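Local atomic coordinates of soluble lytic murein transglycosylase (Pseudomonas aeruginosa, PDB entry 5OHU), a protein that cleaves the glycan strands of peptidoglycan as a lytic transglycosylase, in both exolytic and endolytic fashion, and so turns over the bacterial cell wall. Residues Ser493-Ala498 / Gln560-Phe565; Thr500-Ala505 / Leu615-Ile620; Phe506-Arg511 / Ile545-Asn550; Gly518-Met523 / Ala574-Gly579; Trp598-Thr601 / Thr607-Tyr610. One frame throughout, in Å; residues are numbered along the deposited sequence.

Contact 1. Residues Ser493-Ala498 / Gln560-Phe565; sequences SSWIFA and QVHSQF
Trp495 and His562 make the whole of this meeting between helix 493-504 and the end of helix 547-564. Their CA atoms are 10.8 Å apart, the nearest pair of the two segments, so the backbones stay well separated and two long side chains bridge the space between them. CB of Trp495 points toward the other helix. From there the first torsion sets CG opposite the backbone N (chi1 -168°), and this throws the indole outward from its own helix. On the five-membered ring, NE1 turns to another helix altogether and is hydrogen-bonded to the hydroxyl of Ser573. At the far end of the six-membered ring the indole meets the histidine: CZ3 of Trp495 lies 3.6 Å from CD2 of His562 and 3.8 Å from its CB. The next atom round, CH2 of Trp495, is 3.9 Å from the same CD2. The histidine reaches back in the same extended manner, offering CB, CG and CD2. Its ring and the six-membered ring of the indole meet obliquely, with centroids 5.3 Å apart and planes inclined at 50°. The touch is carbon on carbon, so dispersion does the work, while the polar NE1 is satisfied elsewhere. The buried indole sits among three helices of the transglycosylase domain: besides the histidine it packs on Arg569 and Ala572 of helix 569-578 and on Val614 of helix 605-624, while His562 rests against Leu491 in the loop leading into helix 493-504.

Contact 2. Residues Thr500-Ala505 / Leu615-Ile620; sequences TRQESA and LSYAVI
Arg501 extends its CG opposite the backbone N and then bends at chi2 (65°), which brings the chain alongside the ring of Tyr617. The tyrosine comes to meet it with CG held beside its own backbone N, its CB aimed at the other helix. Two levels of contact follow. Near the helix, CG of Arg501 sits 3.5 Å from CD2 of Tyr617. Further out, the guanidinium lies with one face on the phenol end of the ring: CZ of Tyr617 is 4.0 Å above the guanidinium plane of Arg501, over its centre, and the two planes are 31° apart. The N-H groups therefore do not point at the tyrosine; NE is instead given to the backbone O of Arg473. Helix 493-504 here carries the Arg-Gln-Glu-Ser sequence, whose Glu-Ser pair is a signature of the family 1 lytic transglycosylases, and helix 605-624 flanks it in the lysozyme-like domain. From the next position, Gln502 approaches the same ring with its amide nearly parallel to it, planes 15° apart, and NE2 of Gln502 stands 3.7 Å from CE2 of Tyr617. A water lies in the plane of the ring, at its hydroxyl edge. It sits unusually close to OH of Tyr617, with the direction of that bond left open, and accepts a weak hydrogen bond from NE2 of Gln502, which also has a weak bond to Asn613. Phe474 meets the tyrosine as well, ring against ring.

Contact 3. Residues Phe506-Arg511 / Ile545-Asn550; sequences FMSDAR and IVPDVN. With PO4 (phosphate ion), chain H.
CB of Ser508 points at the start of helix 547-564 and meets CG of Pro547, whose ring lies side-on, at 3.7 Å. Ser508 is the second residue of a type I turn, Met507 to Ala510, in the loop after helix 493-504; Pro547 is the first residue of its helix. The serine hydroxyl sits between the backbone N and the carbonyl carbon (chi1 68°), a position that carries OG along the side of the proline and up to a bound phosphate. A little further on, Ile545 borders the backbone of the turn: its CG2 is 4.1 Å from CA of Asp509, while the carboxylate of Asp509 leads away from the helix. The carbonyl oxygens O of Ser508 and O of Ile545 come to 3.4 Å, and as two acceptors they do not bond. Asn550, one turn into the helix, ties the neighbourhood together by reaching Met520 N and the backbone O of Thr517. N of Ser508 donates to O3 of the phosphate over 3.1 Å with an almost straight N-H...O angle of 177°. OG of Ser508 lies between O3 and O1, and its weak bond could go to either. CE of Met507 brushes O3 as well, at 3.8 Å. His478 NE2 also makes a hydrogen bond to phosphate here. The ion probably came from the crystallisation liquor. The chemistry implies a surface spot able to receive an anion, served by a main-chain N-H and a histidine, whereas the two protein segments meet by van der Waals packing.

Contact 4. Residues Gly518-Met523 / Ala574-Gly579; sequences GLMQLM and AAYNAG
Two signature sequences of the Slt family face each other here, the Gly-Leu-Met-Gln turn, Gly518 to Gln521, and the Ala-Tyr-Asn-Ala-Gly end of helix 569-578, and Tyr576 joins them through Met520. The tyrosine has CG opposite its backbone N (chi1 -157°), which carries the phenol across to the turn. Its OH donates a hydrogen bond of 2.7 Å to O of Met520. The acceptor lies at the edge of the ring, in its plane, and the donor is tilted 15° from the carbonyl plane. Around that bond the hydroxyl is packed by carbon: CB of Met520 is 3.6 Å from OH of Tyr576, and CD2 of Leu522 comes within 3.7 Å of the same oxygen. The turn has its own internal brace. N of Gln521, in the same peptide as the accepting carbonyl, bonds to O of Gly518 at 3.2 Å, closing a type I turn. The folded-back glutamine side chain puts NE2 of Gln521 on that O of Gly518 too, at 3.0 Å, on a lone pair in the carbonyl plane; NE2 also has a weak bond to Ala510 O. On the other flank Asn550 OD1 takes Met520 N, holding the preceding peptide from a second helix. Tyr576 also lies against Glu503 and Tyr610. The Gly-Leu-Met-Gln and Ala-Tyr-Asn-Ala-Gly sequences are those of the lysozyme-like lytic transglycosylases, and here a tyrosine joins them.

Contact 5. Residues Trp598-Thr601 / Thr607-Tyr610; sequences WIET and TRQY
Arg608 reaches across from helix 605-624 to the C-terminal end of helix 595-600 and grips Glu600 by its backbone. The hydrogen bonds come first. NE of Arg608 donates to O of Glu600 at 3.1 Å, with the donor standing 54° above the carbonyl plane and away from the lone pairs; NH2 adds a weak second bond to that oxygen at 3.3 Å. The charges form a looser set. OE2 of Glu600 is 3.8 Å from NE of Arg608, a long salt bridge in which the carboxylate and guanidinium planes are almost parallel, 7° apart, and no N-H points at the oxygen. Stronger partners lie elsewhere: Arg315 for OE2, Tyr375 and Trp346 for OE1, and Asp605 for NH1 of the arginine. Packing fills the rest, with CG of Arg608 3.6 Å from O of Ile599 and 4.3 Å from CG2 of that isoleucine. The bend at chi3 (-49°) turns the guanidinium onto the helix end. There, a cation beside the last carbonyls of this short helix would probably interact favourably with their partial negative charge. Arg608 is probably balanced mainly by Asp605 and Glu600 mainly by Arg315, with the long pair between them adding little.

How the contacts relate
All five contacts lie in the transglycosylase domain and its C-terminal helix. Contacts 1 and 2 share helix 493-504, contacts 1 and 3 share helix 547-564, and contacts 2 and 5 share helix 605-624. Along the chain contacts 3, 4 and 5 are nested inside the loop closed by contact 2, while contact 1 crosses contacts 2 and 4. Centres of contacts 1 and 4 are about 11 Å apart, those of 3 and 5 about 27 Å. The Glu-Ser helix is central: Glu503 meets Tyr610 of contact 5 by a probable hydrogen bond and packs on Tyr576 of contact 4, so the signature sequences of the family converge there.

Contact 1. Residues Ser493-Ala498 / Gln560-Phe565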
# COMPACT_ATOMS: atom_id res chain seq x y z
N SER A 493 25.20 -8.49 12.10
CA SER A 493 24.76 -7.12 12.36
C SER A 493 24.16 -6.47 11.12
O SER A 493 23.33 -5.56 11.25
CB SER A 493 25.92 -6.30 12.93
OG SER A 493 26.56 -5.56 11.91
N SER A 494 24.53 -6.91 9.92
CA SER A 494 23.87 -6.41 8.72
C SER A 494 22.38 -6.73 8.75
O SER A 494 21.57 -5.96 8.23
CB SER A 494 24.50 -7.00 7.47
OG SER A 494 24.38 -8.40 7.46
N TRP A 495 22.00 -7.85 9.36
CA TRP A 495 20.60 -8.24 9.40
C TRP A 495 19.78 -7.25 10.22
O TRP A 495 18.68 -6.86 9.81
CB TRP A 495 20.47 -9.65 9.95
CG TRP A 495 19.11 -10.26 9.78
CD1 TRP A 495 18.25 -10.09 8.71
CD2 TRP A 495 18.44 -11.12 10.71
NE1 TRP A 495 17.09 -10.81 8.93
CE2 TRP A 495 17.18 -11.45 10.14
CE3 TRP A 495 18.78 -11.65 11.96
CZ2 TRP A 495 16.26 -12.28 10.80
CZ3 TRP A 495 17.87 -12.48 12.61
CH2 TRP A 495 16.63 -12.79 12.02
N ILE A 496 20.31 -6.80 11.36
CA ILE A 496 19.54 -5.90 12.19
C ILE A 496 19.44 -4.50 11.56
O ILE A 496 18.39 -3.85 11.66
CB ILE A 496 20.13 -5.88 13.61
CG1 ILE A 496 19.17 -5.24 14.60
CG2 ILE A 496 21.44 -5.13 13.65
CD1 ILE A 496 19.66 -5.33 16.03
N PHE A 497 20.49 -4.03 10.90
CA PHE A 497 20.37 -2.82 10.09
C PHE A 497 19.29 -3.00 9.03
O PHE A 497 18.47 -2.10 8.81
CB PHE A 497 21.70 -2.49 9.41
CG PHE A 497 22.70 -1.83 10.31
CD1 PHE A 497 23.43 -2.57 11.22
CD2 PHE A 497 22.95 -0.47 10.21
CE1 PHE A 497 24.36 -1.97 12.03
CE2 PHE A 497 23.89 0.13 11.01
CZ PHE A 497 24.60 -0.62 11.93
N ALA A 498 19.30 -4.15 8.34
CA ALA A 498 18.30 -4.44 7.32
C ALA A 498 16.88 -4.43 7.88
O ALA A 498 15.97 -3.84 7.29
CB ALA A 498 18.59 -5.79 6.66
N GLN A 560 15.22 -14.21 19.26
CA GLN A 560 14.27 -15.28 19.58
C GLN A 560 13.63 -15.86 18.32
O GLN A 560 13.54 -17.08 18.15
CB GLN A 560 13.17 -14.75 20.50
CG GLN A 560 13.55 -14.69 21.97
CD GLN A 560 12.40 -14.19 22.85
OE1 GLN A 560 11.78 -13.17 22.57
NE2 GLN A 560 12.12 -14.93 23.92
N VAL A 561 13.14 -15.00 17.43
CA VAL A 561 12.59 -15.51 16.19
C VAL A 561 13.67 -16.25 15.41
O VAL A 561 13.43 -17.30 14.82
CB VAL A 561 11.97 -14.35 15.38
CG1 VAL A 561 11.33 -14.89 14.15
CG2 VAL A 561 10.91 -13.64 16.21
N HIS A 562 14.90 -15.74 15.48
CA HIS A 562 16.02 -16.35 14.77
C HIS A 562 16.29 -17.77 15.27
O HIS A 562 16.40 -18.71 14.46
CB HIS A 562 17.24 -15.43 14.95
CG HIS A 562 18.48 -15.89 14.25
ND1 HIS A 562 19.60 -16.29 14.94
CD2 HIS A 562 18.82 -15.93 12.94
CE1 HIS A 562 20.57 -16.58 14.09
NE2 HIS A 562 20.12 -16.36 12.87
N SER A 563 16.38 -17.97 16.58
CA SER A 563 16.63 -19.34 17.02
C SER A 563 15.39 -20.22 16.90
O SER A 563 15.52 -21.42 16.70
CB SER A 563 17.18 -19.40 18.45
OG SER A 563 16.54 -18.49 19.30
N GLN A 564 14.20 -19.64 16.96
CA GLN A 564 12.99 -20.43 16.77
C GLN A 564 12.94 -21.07 15.38
O GLN A 564 12.35 -22.14 15.23
CB GLN A 564 11.77 -19.55 17.03
CG GLN A 564 10.46 -20.13 16.59
CD GLN A 564 9.28 -19.31 17.07
OE1 GLN A 564 9.42 -18.14 17.45
NE2 GLN A 564 8.10 -19.92 17.05
N PHE A 565 13.59 -20.47 14.38
CA PHE A 565 13.68 -21.03 13.03
C PHE A 565 15.11 -21.43 12.70
O PHE A 565 15.59 -21.22 11.58
CB PHE A 565 13.12 -20.05 12.01
CG PHE A 565 11.63 -19.93 12.08
CD1 PHE A 565 10.81 -20.90 11.49
CD2 PHE A 565 11.03 -18.91 12.79
CE1 PHE A 565 9.44 -20.84 11.57
CE2 PHE A 565 9.65 -18.84 12.89
CZ PHE A 565 8.85 -19.81 12.26

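Contact 2. Residues Thr500-Ala505 / Leu615-Ile620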
# COMPACT_ATOMS: atom_id res chain seq x y z
N THR A 500 15.83 -2.96 10.55
CA THR A 500 15.53 -1.58 10.91
C THR A 500 15.21 -0.75 9.67
O THR A 500 14.25 0.03 9.66
CB THR A 500 16.70 -0.99 11.68
OG1 THR A 500 16.89 -1.75 12.87
CG2 THR A 500 16.44 0.45 12.04
N ARG A 501 16.01 -0.90 8.62
CA ARG A 501 15.77 -0.14 7.40
C ARG A 501 14.38 -0.42 6.83
O ARG A 501 13.68 0.51 6.39
CB ARG A 501 16.88 -0.44 6.39
CG ARG A 501 16.58 -0.07 4.95
CD ARG A 501 16.43 1.43 4.74
NE ARG A 501 16.32 1.72 3.32
CZ ARG A 501 15.17 1.69 2.65
NH1 ARG A 501 14.04 1.41 3.28
NH2 ARG A 501 15.16 1.96 1.35
N GLN A 502 13.94 -1.68 6.86
CA GLN A 502 12.62 -2.05 6.36
C GLN A 502 11.51 -1.57 7.28
O GLN A 502 10.49 -1.06 6.81
CB GLN A 502 12.54 -3.57 6.20
CG GLN A 502 11.19 -4.17 5.87
CD GLN A 502 10.57 -3.64 4.56
OE1 GLN A 502 9.36 -3.36 4.51
NE2 GLN A 502 11.41 -3.40 3.55
N GLU A 503 11.69 -1.70 8.59
CA GLU A 503 10.60 -1.45 9.52
C GLU A 503 10.30 0.04 9.64
O GLU A 503 9.14 0.46 9.60
CB GLU A 503 10.93 -2.04 10.90
CG GLU A 503 10.84 -3.57 10.98
CD GLU A 503 9.41 -4.09 10.79
OE1 GLU A 503 9.25 -5.28 10.48
OE2 GLU A 503 8.45 -3.30 10.93
N SER A 504 11.33 0.86 9.83
CA SER A 504 11.17 2.27 10.14
C SER A 504 11.91 3.20 9.21
O SER A 504 11.70 4.42 9.30
CB SER A 504 11.66 2.56 11.57
OG SER A 504 13.08 2.42 11.62
N ALA A 505 12.79 2.69 8.35
CA ALA A 505 13.69 3.53 7.56
C ALA A 505 14.45 4.49 8.47
O ALA A 505 14.69 5.65 8.14
CB ALA A 505 12.93 4.29 6.47
N LEU A 615 16.53 -9.26 2.97
CA LEU A 615 17.71 -9.99 2.51
C LEU A 615 18.58 -9.11 1.62
O LEU A 615 19.81 -9.12 1.74
CB LEU A 615 17.32 -11.27 1.78
CG LEU A 615 16.67 -12.33 2.67
CD1 LEU A 615 16.08 -13.49 1.82
CD2 LEU A 615 17.68 -12.86 3.70
N SER A 616 17.95 -8.35 0.72
CA SER A 616 18.72 -7.49 -0.17
C SER A 616 19.43 -6.39 0.62
O SER A 616 20.59 -6.08 0.36
CB SER A 616 17.81 -6.87 -1.23
OG SER A 616 17.27 -7.87 -2.09
N TYR A 617 18.74 -5.81 1.61
CA TYR A 617 19.33 -4.75 2.40
C TYR A 617 20.52 -5.26 3.20
O TYR A 617 21.51 -4.54 3.36
CB TYR A 617 18.29 -4.12 3.33
CG TYR A 617 17.11 -3.44 2.64
CD1 TYR A 617 17.14 -3.14 1.28
CD2 TYR A 617 15.96 -3.10 3.36
CE1 TYR A 617 16.06 -2.52 0.65
CE2 TYR A 617 14.89 -2.48 2.75
CZ TYR A 617 14.94 -2.18 1.40
OH TYR A 617 13.87 -1.57 0.80
N ALA A 618 20.42 -6.50 3.71
CA ALA A 618 21.51 -7.05 4.50
C ALA A 618 22.77 -7.20 3.66
O ALA A 618 23.88 -7.05 4.18
CB ALA A 618 21.11 -8.39 5.12
N VAL A 619 22.62 -7.51 2.37
CA VAL A 619 23.79 -7.55 1.51
C VAL A 619 24.47 -6.20 1.49
O VAL A 619 25.68 -6.08 1.68
CB VAL A 619 23.40 -7.99 0.08
CG1 VAL A 619 24.59 -7.85 -0.83
CG2 VAL A 619 22.93 -9.43 0.07
N ILE A 620 23.68 -5.14 1.28
CA ILE A 620 24.25 -3.80 1.21
C ILE A 620 24.90 -3.43 2.53
O ILE A 620 26.02 -2.92 2.57
CB ILE A 620 23.16 -2.79 0.80
CG1 ILE A 620 22.62 -3.16 -0.57
CG2 ILE A 620 23.73 -1.37 0.75
CD1 ILE A 620 23.71 -3.27 -1.59
O HOH W 1 11.84 -0.99 2.21

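Contact 3. Residues Phe506-Arg511 / Ile545-Asn550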
# COMPACT_ATOMS: atom_id res chain seq x y z
N PHE A 506 14.79 3.99 9.66
CA PHE A 506 15.62 4.69 10.64
C PHE A 506 14.97 5.95 11.19
O PHE A 506 15.67 6.83 11.69
CB PHE A 506 16.99 5.00 10.05
CG PHE A 506 17.91 3.82 10.05
CD1 PHE A 506 17.86 2.90 9.01
CD2 PHE A 506 18.80 3.62 11.10
CE1 PHE A 506 18.69 1.80 9.01
CE2 PHE A 506 19.64 2.52 11.10
CZ PHE A 506 19.59 1.61 10.06
N MET A 507 13.65 6.05 11.17
CA MET A 507 12.96 7.09 11.92
C MET A 507 12.56 6.53 13.27
O MET A 507 11.63 5.72 13.37
CB MET A 507 11.75 7.61 11.14
CG MET A 507 12.14 8.18 9.78
SD MET A 507 12.96 9.81 9.62
CE MET A 507 14.65 9.52 10.15
N SER A 508 13.27 6.95 14.32
CA SER A 508 13.18 6.33 15.63
C SER A 508 11.88 6.65 16.37
O SER A 508 11.60 6.00 17.38
CB SER A 508 14.37 6.74 16.50
OG SER A 508 14.29 8.12 16.83
N ASP A 509 11.12 7.64 15.90
CA ASP A 509 9.83 7.97 16.49
C ASP A 509 8.67 7.50 15.63
O ASP A 509 7.53 7.92 15.84
CB ASP A 509 9.72 9.48 16.74
CG ASP A 509 10.04 10.31 15.51
OD1 ASP A 509 10.49 9.73 14.49
OD2 ASP A 509 9.86 11.55 15.55
N ALA A 510 8.95 6.65 14.64
CA ALA A 510 7.89 6.13 13.79
C ALA A 510 6.91 5.32 14.61
O ALA A 510 7.29 4.61 15.56
CB ALA A 510 8.48 5.27 12.68
N ARG A 511 5.64 5.41 14.26
CA ARG A 511 4.62 4.66 14.96
C ARG A 511 3.56 4.26 13.95
O ARG A 511 3.09 5.10 13.18
CB ARG A 511 4.02 5.47 16.11
CG ARG A 511 2.88 4.79 16.78
CD ARG A 511 2.47 5.50 18.04
NE ARG A 511 1.13 5.03 18.43
CZ ARG A 511 0.04 5.78 18.42
NH1 ARG A 511 0.13 7.05 18.06
NH2 ARG A 511 -1.13 5.25 18.79
N ILE A 545 10.42 4.76 21.97
CA ILE A 545 10.94 5.65 20.93
C ILE A 545 12.34 6.15 21.24
O ILE A 545 12.93 6.88 20.43
CB ILE A 545 10.06 6.88 20.66
CG1 ILE A 545 9.95 7.77 21.90
CG2 ILE A 545 8.68 6.49 20.15
CD1 ILE A 545 9.50 9.17 21.55
N VAL A 546 12.90 5.79 22.40
CA VAL A 546 14.32 6.02 22.64
C VAL A 546 15.10 4.99 21.82
O VAL A 546 14.94 3.78 22.06
CB VAL A 546 14.66 5.92 24.13
CG1 VAL A 546 16.18 6.01 24.33
CG2 VAL A 546 13.93 7.01 24.91
N PRO A 547 15.92 5.42 20.86
CA PRO A 547 16.57 4.45 19.95
C PRO A 547 17.25 3.29 20.65
O PRO A 547 17.01 2.13 20.29
CB PRO A 547 17.57 5.33 19.18
CG PRO A 547 16.95 6.72 19.20
CD PRO A 547 16.26 6.82 20.54
N ASP A 548 18.06 3.55 21.68
CA ASP A 548 18.83 2.46 22.27
C ASP A 548 17.92 1.46 22.98
O ASP A 548 18.23 0.26 23.00
CB ASP A 548 19.87 3.01 23.24
CG ASP A 548 21.05 3.64 22.52
OD1 ASP A 548 21.10 3.56 21.28
OD2 ASP A 548 21.93 4.19 23.21
N VAL A 549 16.83 1.93 23.59
CA VAL A 549 15.88 1.00 24.21
C VAL A 549 15.20 0.16 23.14
O VAL A 549 15.00 -1.05 23.31
CB VAL A 549 14.85 1.77 25.06
CG1 VAL A 549 13.78 0.82 25.58
CG2 VAL A 549 15.53 2.52 26.21
N ASN A 550 14.83 0.78 22.02
CA ASN A 550 14.21 0.06 20.93
C ASN A 550 15.14 -1.02 20.37
O ASN A 550 14.73 -2.17 20.16
CB ASN A 550 13.82 1.04 19.82
CG ASN A 550 12.79 0.48 18.89
OD1 ASN A 550 13.13 -0.11 17.85
ND2 ASN A 550 11.52 0.67 19.24
P PO4 H . 16.70 9.06 14.15
O1 PO4 H . 17.04 9.57 15.53
O2 PO4 H . 17.07 7.60 14.07
O3 PO4 H . 15.23 9.26 13.89
O4 PO4 H . 17.48 9.84 13.12

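Contact 4. Residues Gly518-Met523 / Ala574-Gly579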
# COMPACT_ATOMS: atom_id res chain seq x y z
N GLY A 518 8.85 2.68 16.93
CA GLY A 518 10.28 2.89 17.00
C GLY A 518 11.04 2.30 15.82
O GLY A 518 10.46 1.89 14.80
N LEU A 519 12.37 2.26 15.99
CA LEU A 519 13.27 1.82 14.91
C LEU A 519 12.90 0.43 14.41
O LEU A 519 12.98 0.15 13.21
CB LEU A 519 14.71 1.84 15.39
CG LEU A 519 15.28 3.25 15.54
CD1 LEU A 519 16.62 3.23 16.27
CD2 LEU A 519 15.40 3.94 14.17
N MET A 520 12.51 -0.45 15.32
CA MET A 520 12.26 -1.85 14.99
C MET A 520 10.78 -2.21 15.11
O MET A 520 10.43 -3.39 14.98
CB MET A 520 13.15 -2.71 15.88
CG MET A 520 14.59 -2.69 15.38
SD MET A 520 15.70 -3.79 16.31
CE MET A 520 15.61 -5.22 15.18
N GLN A 521 9.90 -1.21 15.30
CA GLN A 521 8.45 -1.36 15.16
C GLN A 521 7.92 -2.45 16.09
O GLN A 521 7.27 -3.42 15.67
CB GLN A 521 8.06 -1.64 13.69
CG GLN A 521 8.19 -0.42 12.79
CD GLN A 521 7.18 0.67 13.14
OE1 GLN A 521 6.07 0.71 12.60
NE2 GLN A 521 7.55 1.54 14.08
N LEU A 522 8.23 -2.29 17.36
CA LEU A 522 7.84 -3.27 18.36
C LEU A 522 6.43 -2.99 18.84
O LEU A 522 6.06 -1.84 19.11
CB LEU A 522 8.80 -3.24 19.55
CG LEU A 522 10.27 -3.54 19.24
CD1 LEU A 522 11.13 -3.39 20.50
CD2 LEU A 522 10.38 -4.93 18.63
N MET A 523 5.64 -4.05 18.95
CA MET A 523 4.38 -3.96 19.65
C MET A 523 4.63 -3.92 21.16
O MET A 523 5.55 -4.59 21.65
CB MET A 523 3.48 -5.14 19.29
CG MET A 523 3.11 -5.15 17.82
SD MET A 523 2.14 -3.67 17.41
CE MET A 523 0.80 -3.77 18.58
N ALA A 574 10.58 -13.59 7.63
CA ALA A 574 9.16 -13.78 7.33
C ALA A 574 8.33 -13.78 8.61
O ALA A 574 7.25 -13.20 8.66
CB ALA A 574 8.96 -15.08 6.55
N ALA A 575 8.85 -14.41 9.66
CA ALA A 575 8.10 -14.50 10.90
C ALA A 575 8.00 -13.14 11.58
O ALA A 575 6.97 -12.83 12.18
CB ALA A 575 8.74 -15.52 11.84
N TYR A 576 9.07 -12.33 11.49
CA TYR A 576 9.00 -10.98 12.03
C TYR A 576 7.82 -10.23 11.45
O TYR A 576 7.13 -9.50 12.17
CB TYR A 576 10.31 -10.23 11.73
CG TYR A 576 10.60 -9.06 12.66
CD1 TYR A 576 10.06 -7.79 12.42
CD2 TYR A 576 11.43 -9.22 13.76
CE1 TYR A 576 10.34 -6.71 13.27
CE2 TYR A 576 11.72 -8.15 14.63
CZ TYR A 576 11.17 -6.90 14.37
OH TYR A 576 11.46 -5.84 15.22
N ASN A 577 7.53 -10.43 10.17
CA ASN A 577 6.51 -9.65 9.50
C ASN A 577 5.13 -10.31 9.61
O ASN A 577 4.13 -9.60 9.79
CB ASN A 577 6.87 -9.46 8.03
CG ASN A 577 5.77 -8.74 7.25
OD1 ASN A 577 5.52 -7.55 7.48
ND2 ASN A 577 5.08 -9.47 6.38
N ALA A 578 5.06 -11.64 9.50
CA ALA A 578 3.79 -12.35 9.43
C ALA A 578 3.47 -13.18 10.66
O ALA A 578 2.34 -13.66 10.79
CB ALA A 578 3.74 -13.26 8.19
N GLY A 579 4.43 -13.38 11.56
CA GLY A 579 4.23 -14.20 12.73
C GLY A 579 4.77 -15.61 12.56
O GLY A 579 4.78 -16.18 11.46

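Contact 5. Residues Trp598-Thr601 / Thr607-Tyr610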
# COMPACT_ATOMS: atom_id res chain seq x y z
N TRP A 598 10.72 -21.11 -2.09
CA TRP A 598 9.91 -20.84 -0.90
C TRP A 598 9.54 -19.37 -0.81
O TRP A 598 8.38 -19.03 -0.56
CB TRP A 598 10.64 -21.26 0.38
CG TRP A 598 9.72 -21.14 1.58
CD1 TRP A 598 8.78 -22.05 1.98
CD2 TRP A 598 9.63 -20.03 2.50
NE1 TRP A 598 8.12 -21.58 3.10
CE2 TRP A 598 8.63 -20.36 3.44
CE3 TRP A 598 10.31 -18.82 2.63
CZ2 TRP A 598 8.29 -19.51 4.49
CZ3 TRP A 598 9.97 -17.98 3.67
CH2 TRP A 598 8.97 -18.32 4.58
N ILE A 599 10.51 -18.48 -1.04
CA ILE A 599 10.23 -17.05 -0.99
C ILE A 599 9.22 -16.68 -2.05
O ILE A 599 8.25 -15.95 -1.79
CB ILE A 599 11.52 -16.22 -1.15
CG1 ILE A 599 12.36 -16.28 0.13
CG2 ILE A 599 11.17 -14.77 -1.40
CD1 ILE A 599 13.85 -16.15 -0.14
N GLU A 600 9.44 -17.17 -3.27
CA GLU A 600 8.57 -16.81 -4.39
C GLU A 600 7.13 -17.25 -4.15
O GLU A 600 6.20 -16.61 -4.66
CB GLU A 600 9.08 -17.43 -5.68
CG GLU A 600 8.47 -16.79 -6.90
CD GLU A 600 8.68 -15.29 -6.91
OE1 GLU A 600 9.88 -14.88 -6.81
OE2 GLU A 600 7.66 -14.55 -6.95
N THR A 601 6.93 -18.33 -3.39
CA THR A 601 5.60 -18.89 -3.21
C THR A 601 5.01 -18.55 -1.85
O THR A 601 4.05 -19.18 -1.42
CB THR A 601 5.60 -20.41 -3.42
OG1 THR A 601 6.45 -21.04 -2.45
CG2 THR A 601 6.08 -20.78 -4.84
N THR A 607 4.49 -10.07 2.66
CA THR A 607 5.57 -10.77 3.33
C THR A 607 6.66 -11.17 2.35
O THR A 607 7.86 -11.11 2.67
CB THR A 607 5.02 -11.98 4.07
OG1 THR A 607 4.00 -11.54 4.97
CG2 THR A 607 6.12 -12.65 4.86
N ARG A 608 6.28 -11.54 1.12
CA ARG A 608 7.28 -11.87 0.11
C ARG A 608 8.20 -10.69 -0.14
O ARG A 608 9.43 -10.83 -0.14
CB ARG A 608 6.62 -12.33 -1.19
CG ARG A 608 7.66 -12.48 -2.34
CD ARG A 608 7.04 -12.64 -3.72
NE ARG A 608 6.00 -13.65 -3.70
CZ ARG A 608 4.69 -13.40 -3.80
NH1 ARG A 608 4.23 -12.15 -3.98
NH2 ARG A 608 3.85 -14.42 -3.74
N GLN A 609 7.62 -9.50 -0.32
CA GLN A 609 8.43 -8.31 -0.59
C GLN A 609 9.23 -7.90 0.64
O GLN A 609 10.38 -7.48 0.52
CB GLN A 609 7.54 -7.15 -1.05
CG GLN A 609 8.32 -5.98 -1.63
CD GLN A 609 9.09 -6.39 -2.88
OE1 GLN A 609 8.51 -6.95 -3.79
NE2 GLN A 609 10.42 -6.13 -2.92
N TYR A 610 8.62 -8.00 1.82
CA TYR A 610 9.35 -7.78 3.06
C TYR A 610 10.64 -8.61 3.10
O TYR A 610 11.73 -8.08 3.30
CB TYR A 610 8.44 -8.13 4.24
CG TYR A 610 9.04 -7.85 5.59
CD1 TYR A 610 9.91 -8.76 6.19
CD2 TYR A 610 8.73 -6.68 6.28
CE1 TYR A 610 10.46 -8.49 7.43
CE2 TYR A 610 9.27 -6.41 7.52
CZ TYR A 610 10.13 -7.32 8.09
OH TYR A 610 10.66 -7.06 9.34